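Local coordinates for HIAXHD3 (Humicola insolens, PDB 3ZXK), which hydrolyses alpha-L-arabinofuranose side chains, probably from xylan, as a family GH43 glycoside hydrolase whose active site has been engineered toward endo-xylanase activity, at residues V234-G239 against A244-Q249; Y262-D267 against G296-S301; Y204-V207 against A213-V216. All coordinates share one frame; numbering follows the deposited sequence.

Contact 1 of 3, residues V234-G239 against A244-Q249; sequences VSRIQG and AGFAHQ. With AHR (alpha-L-arabinofuranose), chain C.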
# COMPACT_ATOMS: atom_id res chain seq x y z
N VAL A 234 -1.62 10.12 -21.52
CA VAL A 234 -0.39 9.41 -21.88
C VAL A 234 -0.77 8.10 -22.54
O VAL A 234 -1.79 7.48 -22.20
CB VAL A 234 0.55 9.08 -20.69
CG1 VAL A 234 1.14 10.34 -20.06
CG2 VAL A 234 -0.10 8.14 -19.69
N SER A 235 0.06 7.65 -23.47
CA SER A 235 -0.15 6.32 -24.03
C SER A 235 1.19 5.73 -24.36
O SER A 235 1.91 6.25 -25.24
CB SER A 235 -1.05 6.37 -25.26
OG SER A 235 -1.26 5.06 -25.78
N ARG A 236 1.53 4.68 -23.62
CA ARG A 236 2.81 3.96 -23.78
C ARG A 236 3.97 4.96 -23.76
O ARG A 236 4.90 4.85 -24.55
CB ARG A 236 2.80 3.13 -25.07
CG ARG A 236 1.67 2.09 -25.10
CD ARG A 236 1.72 1.15 -26.31
NE ARG A 236 2.86 0.23 -26.23
CZ ARG A 236 2.89 -0.90 -25.53
NH1 ARG A 236 1.82 -1.28 -24.82
NH2 ARG A 236 3.99 -1.64 -25.53
N ILE A 237 3.90 5.94 -22.85
CA ILE A 237 4.99 6.91 -22.68
C ILE A 237 6.25 6.21 -22.12
O ILE A 237 6.15 5.30 -21.30
CB ILE A 237 4.58 8.09 -21.78
CG1 ILE A 237 5.48 9.31 -22.02
CG2 ILE A 237 4.51 7.68 -20.31
CD1 ILE A 237 4.97 10.58 -21.34
N GLN A 238 7.43 6.60 -22.60
CA GLN A 238 8.68 6.07 -22.09
C GLN A 238 9.16 6.86 -20.87
O GLN A 238 8.90 8.06 -20.79
CB GLN A 238 9.75 6.04 -23.19
CG GLN A 238 9.47 5.07 -24.33
CD GLN A 238 9.50 3.61 -23.89
OE1 GLN A 238 10.37 3.20 -23.10
NE2 GLN A 238 8.57 2.81 -24.40
N GLY A 239 9.85 6.19 -19.94
CA GLY A 239 10.34 6.81 -18.70
C GLY A 239 9.27 6.88 -17.62
O GLY A 239 8.11 6.60 -17.86
N ALA A 244 9.70 -1.24 -15.68
CA ALA A 244 8.66 -0.95 -14.68
C ALA A 244 7.33 -0.66 -15.36
O ALA A 244 6.50 0.11 -14.88
CB ALA A 244 9.10 0.21 -13.79
N GLY A 245 7.11 -1.32 -16.50
CA GLY A 245 5.90 -1.06 -17.28
C GLY A 245 5.78 0.39 -17.69
O GLY A 245 6.79 1.08 -17.95
N PHE A 246 4.54 0.86 -17.70
CA PHE A 246 4.23 2.21 -18.12
C PHE A 246 3.56 2.98 -17.03
O PHE A 246 2.75 2.43 -16.26
CB PHE A 246 3.24 2.18 -19.29
CG PHE A 246 3.78 1.53 -20.50
CD1 PHE A 246 4.61 2.24 -21.36
CD2 PHE A 246 3.52 0.18 -20.76
CE1 PHE A 246 5.15 1.63 -22.49
CE2 PHE A 246 4.05 -0.43 -21.90
CZ PHE A 246 4.87 0.30 -22.76
N ALA A 247 3.89 4.27 -16.96
CA ALA A 247 3.18 5.24 -16.11
C ALA A 247 1.72 5.29 -16.51
O ALA A 247 1.40 5.52 -17.69
CB ALA A 247 3.84 6.62 -16.25
N HIS A 248 0.84 5.03 -15.54
CA HIS A 248 -0.60 5.07 -15.82
C HIS A 248 -1.40 5.17 -14.56
O HIS A 248 -0.83 5.06 -13.45
CB HIS A 248 -1.01 3.84 -16.65
CG HIS A 248 -0.94 2.53 -15.89
ND1 HIS A 248 0.22 1.98 -15.46
CD2 HIS A 248 -1.95 1.68 -15.48
CE1 HIS A 248 -0.05 0.83 -14.81
NE2 HIS A 248 -1.37 0.63 -14.84
N GLN A 249 -2.72 5.35 -14.72
CA GLN A 249 -3.65 5.44 -13.61
C GLN A 249 -3.27 6.65 -12.71
O GLN A 249 -2.73 7.66 -13.22
CB GLN A 249 -3.78 4.09 -12.88
CG GLN A 249 -5.19 3.85 -12.36
CD GLN A 249 -5.42 2.42 -11.91
OE1 GLN A 249 -4.77 1.48 -12.41
NE2 GLN A 249 -6.35 2.24 -10.95
O5 AHR C . 0.47 -4.42 -15.30
C5 AHR C . 0.06 -4.83 -13.98
C4 AHR C . -1.28 -4.22 -13.57
O4 AHR C . -2.30 -4.60 -14.49
C3 AHR C . -1.39 -2.70 -13.58
O3 AHR C . -0.85 -2.10 -12.41
C2 AHR C . -2.86 -2.43 -13.66
O2 AHR C . -3.15 -1.25 -14.43
C1 AHR C . -3.38 -3.65 -14.39
O HOH W 1 1.90 5.40 -20.50
O HOH W 2 6.19 4.99 -18.65
O HOH W 3 7.74 2.76 -19.99
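Arg-236 lies across the ring of Phe-246, and its side chain can be followed atom by atom. CB starts the contact, 3.8 Å from Phe-246 CE1. CG then stands over one face of the ring. The chain bends at chi3 (69°), which carries the end back over the ring instead of out past it. NE lies 4.0 Å from Phe-246 CZ. At the tip, NH2 is 3.5 Å from the same Phe-246 CZ, while NH1 is nearer CE2. The guanidinium and ring planes are 56° apart. The two groups are thus tilted, with Phe-246 CZ over the guanidinium face, toward its rim. NH1 also makes a salt bridge to Asp-212, so the charged end has an acidic partner as well as the ring.

The edge of the Phe-246 ring meets backbone: Ile-237 O lies in the ring plane, 3.4 Å from CD1. Ile-237 CG2 touches Ala-247 CB. No direct hydrogen bond joins the two segments, and waters fill that role. One accepts from Ile-237 N and donates to Ala-247 O. Another accepts from Ala-247 N at 2.9 Å and also lies within bonding reach of Ile-237 O and Gly-239 O.

Beyond Phe-246 the chain enters the sugar pocket. His-248 ND1 donates to Phe-246 O at 2.7 Å, which helps to fix the rotation of the imidazole. NE2 is then directed at the arabinose, with a 2.6 Å hydrogen bond between His-248 NE2 and AHR O2.

The contact lies in the connection between two sheets of the GH43 propeller. Strand 234-235 pairs with strand 213-219, Ala-247 rests on Met-266 of strand 260-267, and the chain then runs into strand 250-254.

Contact 2 of 3, residues Y262-D267 against G296-S301; sequences YVAFMD and GRWGTS. With AHR (alpha-L-arabinofuranose), chain C.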
# COMPACT_ATOMS: atom_id res chain seq x y z
N TYR A 262 0.48 15.62 -12.63
CA TYR A 262 -0.10 14.28 -12.82
C TYR A 262 0.75 13.31 -11.96
O TYR A 262 2.00 13.24 -12.12
CB TYR A 262 -0.13 13.90 -14.31
CG TYR A 262 -0.62 12.50 -14.62
CD1 TYR A 262 -1.55 11.85 -13.79
CD2 TYR A 262 -0.15 11.81 -15.74
CE1 TYR A 262 -2.00 10.57 -14.07
CE2 TYR A 262 -0.57 10.53 -16.01
CZ TYR A 262 -1.46 9.91 -15.18
OH TYR A 262 -1.85 8.62 -15.49
N VAL A 263 0.10 12.63 -11.03
CA VAL A 263 0.79 11.63 -10.19
C VAL A 263 0.29 10.29 -10.69
O VAL A 263 -0.87 9.94 -10.51
CB VAL A 263 0.46 11.78 -8.68
CG1 VAL A 263 1.29 10.81 -7.87
CG2 VAL A 263 0.74 13.20 -8.21
N ALA A 264 1.17 9.55 -11.34
CA ALA A 264 0.80 8.23 -11.89
C ALA A 264 1.56 7.15 -11.13
O ALA A 264 2.35 7.48 -10.23
CB ALA A 264 1.11 8.14 -13.39
N PHE A 265 1.37 5.87 -11.45
CA PHE A 265 2.33 4.92 -10.91
C PHE A 265 2.88 4.02 -11.99
O PHE A 265 2.30 3.91 -13.09
CB PHE A 265 1.76 4.08 -9.72
CG PHE A 265 0.49 3.36 -10.05
CD1 PHE A 265 0.54 2.13 -10.70
CD2 PHE A 265 -0.75 3.92 -9.71
CE1 PHE A 265 -0.64 1.45 -11.01
CE2 PHE A 265 -1.91 3.24 -10.01
CZ PHE A 265 -1.86 2.01 -10.65
N MET A 266 4.01 3.39 -11.66
CA MET A 266 4.74 2.45 -12.51
C MET A 266 4.53 1.03 -11.98
O MET A 266 4.44 0.85 -10.76
CB MET A 266 6.25 2.74 -12.42
CG MET A 266 6.67 4.16 -12.79
SD MET A 266 6.35 4.61 -14.51
CE MET A 266 7.30 3.40 -15.44
N ASP A 267 4.54 0.05 -12.88
CA ASP A 267 4.57 -1.38 -12.52
C ASP A 267 5.99 -1.88 -12.20
O ASP A 267 6.58 -2.68 -12.92
CB ASP A 267 3.88 -2.26 -13.59
CG ASP A 267 2.36 -2.04 -13.65
OD1 ASP A 267 1.75 -1.78 -12.60
OD2 ASP A 267 1.77 -2.13 -14.76
N GLY A 296 10.48 13.68 -25.26
CA GLY A 296 9.12 13.15 -25.22
C GLY A 296 8.89 12.06 -24.17
O GLY A 296 7.87 11.40 -24.18
N ARG A 297 9.84 11.90 -23.26
CA ARG A 297 9.70 10.94 -22.18
C ARG A 297 9.09 11.60 -20.95
O ARG A 297 9.11 12.81 -20.81
CB ARG A 297 11.06 10.34 -21.82
CG ARG A 297 11.77 9.66 -22.98
CD ARG A 297 13.21 9.31 -22.64
NE ARG A 297 13.26 8.22 -21.67
CZ ARG A 297 13.31 6.92 -21.98
NH1 ARG A 297 13.32 6.54 -23.26
NH2 ARG A 297 13.35 6.01 -21.02
N TRP A 298 8.52 10.78 -20.07
CA TRP A 298 8.21 11.21 -18.72
C TRP A 298 9.54 11.47 -18.07
O TRP A 298 10.38 10.58 -17.97
CB TRP A 298 7.45 10.12 -17.99
CG TRP A 298 6.86 10.56 -16.68
CD1 TRP A 298 7.51 11.05 -15.55
CD2 TRP A 298 5.45 10.52 -16.32
NE1 TRP A 298 6.61 11.33 -14.56
CE2 TRP A 298 5.35 11.01 -14.95
CE3 TRP A 298 4.29 10.12 -16.98
CZ2 TRP A 298 4.12 11.13 -14.30
CZ3 TRP A 298 3.06 10.25 -16.32
CH2 TRP A 298 2.98 10.74 -15.01
N GLY A 299 9.76 12.71 -17.66
CA GLY A 299 11.09 13.13 -17.24
C GLY A 299 11.59 12.49 -15.96
O GLY A 299 10.81 12.20 -15.04
N THR A 300 12.90 12.28 -15.89
CA THR A 300 13.51 11.75 -14.67
C THR A 300 13.60 12.81 -13.56
O THR A 300 13.59 12.49 -12.37
CB THR A 300 14.90 11.15 -14.97
OG1 THR A 300 15.72 12.16 -15.53
CG2 THR A 300 14.78 10.00 -15.97
N SER A 301 13.66 14.08 -13.97
CA SER A 301 13.63 15.19 -13.00
C SER A 301 12.81 16.35 -13.50
O SER A 301 12.76 16.63 -14.71
CB SER A 301 15.04 15.68 -12.65
OG SER A 301 15.63 16.29 -13.76
O5 AHR C . 0.47 -4.42 -15.30
C5 AHR C . 0.06 -4.83 -13.98
C4 AHR C . -1.28 -4.22 -13.57
O4 AHR C . -2.30 -4.60 -14.49
C3 AHR C . -1.39 -2.70 -13.58
O3 AHR C . -0.85 -2.10 -12.41
C2 AHR C . -2.86 -2.43 -13.66
O2 AHR C . -3.15 -1.25 -14.43
C1 AHR C . -3.38 -3.65 -14.39
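The rings of Trp-298 and Tyr-262 meet obliquely, with their planes 52° apart. They lie at a blade of the five-bladed beta-propeller of family GH43. The centroids of the Tyr-262 ring and the Trp-298 six-membered ring are 5.3 Å from each other. Tyr-262 CE2 lies at the edge of the indole, in its plane. One face of the Tyr-262 ring has Ala-264 N above it, offset toward the rim.

Strand 260-267 is the second strand of a four-stranded antiparallel sheet, between 250-254 and 273-282, and the loop carrying Trp-298 lies against it. The leading atom is Trp-298 CH2, 3.4 Å from Tyr-262 CD2 and 3.6 Å from Ala-264 CB. It touches two residues whose side chains start from the same side of the strand. Trp-298 CG is anti to the backbone N (chi1 -169°), which extends the indole from the loop toward the strand. Trp-298 CZ2 also reaches Tyr-262 O. Both polar groups are used elsewhere: Tyr-262 OH bonds to Gln-249 O, and Trp-298 NE1 makes a weak bond to Val-277 O.

Further along this segment Asp-267 binds the arabinose. It takes two sugar hydroxyls with its two oxygens: AHR O3 donates to OD1 at 2.6 Å and AHR O5 donates to OD2 at 2.7 Å. This two-point grip helps to fix how the arabinose is turned. An alanine here removes both acceptors, and the arabinose would probably be held less firmly and be freer to turn. Arg-273 is also hydrogen-bonded to the sugar. On the strand face turned away from Trp-298, Phe-265 CE1 sits 3.8 Å from AHR O3, which lies in the plane of the phenyl ring.

Contact 3 of 3, residues Y204-V207 against A213-V216; sequences YILV and AEYV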
# COMPACT_ATOMS: atom_id res chain seq x y z
N TYR A 204 -14.23 16.68 -15.22
CA TYR A 204 -13.24 15.81 -15.81
C TYR A 204 -13.24 14.47 -15.09
O TYR A 204 -13.40 14.38 -13.85
CB TYR A 204 -11.84 16.43 -15.73
CG TYR A 204 -11.68 17.73 -16.50
CD1 TYR A 204 -12.10 18.93 -15.97
CD2 TYR A 204 -11.11 17.74 -17.79
CE1 TYR A 204 -11.96 20.11 -16.66
CE2 TYR A 204 -10.94 18.94 -18.49
CZ TYR A 204 -11.42 20.12 -17.93
OH TYR A 204 -11.29 21.33 -18.56
N ILE A 205 -12.97 13.42 -15.85
CA ILE A 205 -12.75 12.10 -15.27
C ILE A 205 -11.47 11.56 -15.90
O ILE A 205 -11.33 11.57 -17.12
CB ILE A 205 -13.93 11.12 -15.51
CG1 ILE A 205 -15.22 11.65 -14.88
CG2 ILE A 205 -13.58 9.74 -14.95
CD1 ILE A 205 -16.48 10.92 -15.31
N LEU A 206 -10.53 11.13 -15.08
CA LEU A 206 -9.36 10.43 -15.57
C LEU A 206 -9.60 8.94 -15.52
O LEU A 206 -10.08 8.43 -14.49
CB LEU A 206 -8.14 10.77 -14.71
CG LEU A 206 -7.12 11.70 -15.36
CD1 LEU A 206 -7.73 13.09 -15.56
CD2 LEU A 206 -5.85 11.74 -14.50
N VAL A 207 -9.27 8.25 -16.60
CA VAL A 207 -9.38 6.78 -16.65
C VAL A 207 -8.12 6.18 -17.23
O VAL A 207 -7.40 6.85 -17.97
CB VAL A 207 -10.63 6.30 -17.46
CG1 VAL A 207 -11.93 6.83 -16.87
CG2 VAL A 207 -10.55 6.73 -18.94
N ALA A 213 -1.99 3.21 -20.64
CA ALA A 213 -2.48 4.52 -21.07
C ALA A 213 -3.38 5.14 -20.06
O ALA A 213 -4.01 4.43 -19.26
CB ALA A 213 -3.20 4.48 -22.45
N GLU A 214 -3.42 6.47 -20.08
CA GLU A 214 -4.37 7.26 -19.29
C GLU A 214 -5.11 8.20 -20.26
O GLU A 214 -4.46 8.84 -21.10
CB GLU A 214 -3.65 8.07 -18.23
CG GLU A 214 -4.59 8.76 -17.24
CD GLU A 214 -5.11 7.81 -16.15
OE1 GLU A 214 -4.76 6.61 -16.17
OE2 GLU A 214 -5.90 8.25 -15.29
N TYR A 215 -6.43 8.25 -20.14
CA TYR A 215 -7.25 9.18 -20.90
C TYR A 215 -7.83 10.23 -19.98
O TYR A 215 -8.08 9.97 -18.80
CB TYR A 215 -8.36 8.46 -21.68
CG TYR A 215 -7.86 7.35 -22.60
CD1 TYR A 215 -6.74 7.54 -23.42
CD2 TYR A 215 -8.51 6.13 -22.67
CE1 TYR A 215 -6.28 6.54 -24.26
CE2 TYR A 215 -8.08 5.12 -23.51
CZ TYR A 215 -6.96 5.33 -24.31
OH TYR A 215 -6.50 4.34 -25.15
N VAL A 216 -7.99 11.43 -20.50
CA VAL A 216 -8.73 12.46 -19.79
C VAL A 216 -10.08 12.60 -20.46
O VAL A 216 -10.17 12.77 -21.67
CB VAL A 216 -7.95 13.80 -19.64
CG1 VAL A 216 -7.30 14.27 -20.94
CG2 VAL A 216 -8.88 14.87 -19.05
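Two backbone hydrogen bonds tie Val-207 to Tyr-215. Val-207 N donates to Tyr-215 O at 3.0 Å, and Tyr-215 N donates to Val-207 O at 2.8 Å. They make an antiparallel hydrogen-bonded pair. Leu-206 and Val-216 form the adjoining non-hydrogen-bonded pair. Two CA-H...O contacts add to this: Leu-206 CA to Tyr-215 O, and Glu-214 CA to Val-207 O.

Apolar contacts fall on both faces. On one, Val-216 CG2 reaches Leu-206 CD1 at 4.1 Å and the edge of the Tyr-204 ring at CD2, 3.8 Å away. On the other face, Val-207 CG2 packs on Tyr-215 CB at 3.9 Å. The tyrosine hydroxyls bond outside the hairpin, Tyr-204 OH to Gly-286 O and Tyr-215 OH to Gln-189 OE1.

The acidic side chain is Glu-214. Its bend at chi2 (79°) folds the carboxylate back across the neighbouring strand, with CD 3.1 Å from Val-207 O. Leu-206 CB lies 3.4 Å from Glu-214 OE2. The carboxylate is buried, and Val-207 O is another acceptor, so it gives no hydrogen bond. OE1 has a weak one from Gln-249 N.

The arrangement is a beta-hairpin, strands 202-209 and 213-219, within a blade of the GH43 five-bladed propeller.

All three contacts lie in the propeller part of the chain, on the same side of its centre. Along the sequence contact 3 comes first, then contact 1, then contact 2. The centres of contacts 1 and 2 are about 7 Å apart, those of 1 and 3 about 13 Å, and those of 2 and 3 about 15 Å. Contacts 1 and 3 share a sheet, joined by Val-234 O and Glu-214 N. Strand 260-267 of contact 2 lies in the following sheet. Contact 1 lies in the chain between the two sheets, and its Gln-238 O meets Trp-298 N of contact 2. Two consecutive sheets are thus joined beside the sugar pocket.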